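Local coordinates for lipopolysaccharide export system protein LptH (Pseudomonas aeruginosa, PDB 4UU4), which binds lipopolysaccharide and helps carry it across the periplasm from the inner to the outer membrane, and is important for cell envelope stability, at residues V139-T142 against Q143-I146. Residues are numbered along the deposited sequence; the frame is centred on the assembly and turned at random.
Sequences VYDT and QRQI
Y140 leans its ring obliquely past the returning chain, with CE1 4.1 Å from the CA of Q145. Its CG stands anti to the backbone N (chi1 178°), which carries the ring to this side of the hairpin, and OH is hydrogen-bonded to Q93. The backbone of D141 closes the hairpin, its N bonding to I146 O at 3.0 Å. D141 O lies 3.1 Å from Q145 CA, a CA-H...O contact at a residue with positive phi (57°). The D141 carboxylate swings over the turn, and its OD1 accepts two amides in succession: Q143 N at 2.7 Å, met nearly along the C-O axis, and R144 N at 2.6 Å, coming from above the carboxylate plane. OD2 rests against the aliphatic part of R144, 3.3 Å from CD; the guanidinium plane stands 89° to the carboxylate, and NE remains 4.7 Å from OD2, the charged atoms not in contact. The T142 side chain packs on Y91 and Q93 of strand 89-93 and on V118 of strand 117-121. The bond from Q143 N to D141 OD1 makes an Asx turn, and R144 N adds a second bond from the next amide, here linking neighbouring antiparallel strands 137-141 and 147-150 of the LptA-type beta-jellyroll. Two N-H donors sharing one oxygen fix the carboxylate's rotation and probably favour its ionised form, with R117 as a weak, distant ion partner of OD2.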
ATOM      1  N   VAL A 139       6.817  -5.160  -4.604  1.00 27.90           N
ATOM      2  CA  VAL A 139       5.638  -4.948  -5.429  1.00 26.62           C
ATOM      3  C   VAL A 139       4.639  -6.082  -5.213  1.00 28.14           C
ATOM      4  O   VAL A 139       5.007  -7.250  -5.233  1.00 28.30           O
ATOM      5  CB  VAL A 139       6.015  -4.843  -6.913  1.00 28.72           C
ATOM      6  CG1 VAL A 139       4.808  -4.426  -7.740  1.00 28.92           C
ATOM      7  CG2 VAL A 139       7.148  -3.850  -7.087  1.00 27.91           C
ATOM      8  N   TYR A 140       3.373  -5.735  -5.006  1.00 24.82           N
ATOM      9  CA  TYR A 140       2.362  -6.729  -4.663  1.00 25.95           C
ATOM     10  C   TYR A 140       1.124  -6.679  -5.557  1.00 31.60           C
ATOM     11  O   TYR A 140       0.312  -5.754  -5.468  1.00 29.39           O
ATOM     12  CB  TYR A 140       1.969  -6.596  -3.189  1.00 24.15           C
ATOM     13  CG  TYR A 140       0.894  -7.560  -2.745  1.00 34.10           C
ATOM     14  CD1 TYR A 140       0.994  -8.917  -3.011  1.00 35.33           C
ATOM     15  CD2 TYR A 140      -0.215  -7.115  -2.045  1.00 38.80           C
ATOM     16  CE1 TYR A 140       0.014  -9.799  -2.602  1.00 38.42           C
ATOM     17  CE2 TYR A 140      -1.199  -7.989  -1.631  1.00 27.30           C
ATOM     18  CZ  TYR A 140      -1.081  -9.326  -1.912  1.00 36.43           C
ATOM     19  OH  TYR A 140      -2.066 -10.196  -1.500  1.00 39.28           O
ATOM     20  N   ASP A 141       0.996  -7.681  -6.420  1.00 31.06           N
ATOM     21  CA  ASP A 141      -0.214  -7.873  -7.204  1.00 35.11           C
ATOM     22  C   ASP A 141      -1.283  -8.438  -6.277  1.00 37.74           C
ATOM     23  O   ASP A 141      -1.108  -9.507  -5.706  1.00 40.67           O
ATOM     24  CB  ASP A 141       0.057  -8.832  -8.365  1.00 38.07           C
ATOM     25  CG  ASP A 141      -1.097  -8.913  -9.350  1.00 51.11           C
ATOM     26  OD1 ASP A 141      -2.255  -9.096  -8.918  1.00 50.30           O
ATOM     27  OD2 ASP A 141      -0.842  -8.792 -10.567  1.00 53.62           O
ATOM     28  N   THR A 142      -2.385  -7.714  -6.122  1.00 36.59           N
ATOM     29  CA  THR A 142      -3.456  -8.144  -5.229  1.00 40.79           C
ATOM     30  C   THR A 142      -4.382  -9.158  -5.896  1.00 51.56           C
ATOM     31  O   THR A 142      -5.170  -9.827  -5.224  1.00 58.96           O
ATOM     32  CB  THR A 142      -4.299  -6.949  -4.741  1.00 48.73           C
ATOM     33  OG1 THR A 142      -4.921  -6.311  -5.864  1.00 50.66           O
ATOM     34  CG2 THR A 142      -3.430  -5.940  -4.003  1.00 46.98           C
ATOM     35  N   GLN A 143      -4.287  -9.267  -7.218  1.00 55.07           N
ATOM     36  CA  GLN A 143      -5.128 -10.190  -7.973  1.00 63.01           C
ATOM     37  C   GLN A 143      -4.435 -11.534  -8.134  1.00 73.42           C
ATOM     38  O   GLN A 143      -4.932 -12.557  -7.671  1.00 84.52           O
ATOM     39  CB  GLN A 143      -5.475  -9.619  -9.350  1.00 74.71           C
ATOM     40  CG  GLN A 143      -6.566 -10.393 -10.080  1.00 87.39           C
ATOM     41  CD  GLN A 143      -6.372 -10.405 -11.585  1.00 95.70           C
ATOM     42  OE1 GLN A 143      -5.317 -10.019 -12.085  1.00 99.31           O
ATOM     43  NE2 GLN A 143      -7.390 -10.854 -12.314  1.00 97.49           N
ATOM     44  N   ARG A 144      -3.279 -11.523  -8.791  1.00 61.27           N
ATOM     45  CA  ARG A 144      -2.501 -12.739  -8.990  1.00 59.70           C
ATOM     46  C   ARG A 144      -1.876 -13.190  -7.673  1.00 50.96           C
ATOM     47  O   ARG A 144      -1.396 -14.315  -7.558  1.00 53.77           O
ATOM     48  CB  ARG A 144      -1.410 -12.510 -10.038  1.00 53.28           C
ATOM     49  CG  ARG A 144      -1.908 -11.881 -11.332  1.00 67.00           C
ATOM     50  CD  ARG A 144      -0.762 -11.596 -12.298  1.00 68.54           C
ATOM     51  NE  ARG A 144      -0.141 -12.825 -12.785  1.00 75.57           N
ATOM     52  CZ  ARG A 144       0.908 -12.864 -13.601  1.00 79.08           C
ATOM     53  NH1 ARG A 144       1.463 -11.736 -14.028  1.00 79.77           N
ATOM     54  NH2 ARG A 144       1.405 -14.032 -13.988  1.00 82.38           N
ATOM     55  N   GLN A 145      -1.901 -12.302  -6.680  1.00 46.31           N
ATOM     56  CA  GLN A 145      -1.266 -12.543  -5.384  1.00 50.09           C
ATOM     57  C   GLN A 145       0.226 -12.859  -5.530  1.00 52.18           C
ATOM     58  O   GLN A 145       0.758 -13.743  -4.858  1.00 57.32           O
ATOM     59  CB  GLN A 145      -2.001 -13.628  -4.588  1.00 51.87           C
ATOM     60  CG  GLN A 145      -3.388 -13.209  -4.117  1.00 55.38           C
ATOM     61  CD  GLN A 145      -4.069 -14.270  -3.273  1.00 66.64           C
ATOM     62  OE1 GLN A 145      -3.441 -14.907  -2.427  1.00 69.72           O
ATOM     63  NE2 GLN A 145      -5.363 -14.464  -3.502  1.00 67.33           N
ATOM     64  N   ILE A 146       0.888 -12.124  -6.419  1.00 47.65           N
ATOM     65  CA  ILE A 146       2.319 -12.283  -6.645  1.00 45.50           C
ATOM     66  C   ILE A 146       3.120 -11.205  -5.920  1.00 41.60           C
ATOM     67  O   ILE A 146       2.852 -10.016  -6.062  1.00 41.23           O
ATOM     68  CB  ILE A 146       2.667 -12.268  -8.153  1.00 49.12           C
ATOM     69  CG1 ILE A 146       1.921 -13.392  -8.881  1.00 57.50           C
ATOM     70  CG2 ILE A 146       4.172 -12.406  -8.360  1.00 45.77           C
ATOM     71  CD1 ILE A 146       2.313 -13.566 -10.337  1.00 52.90           C
TER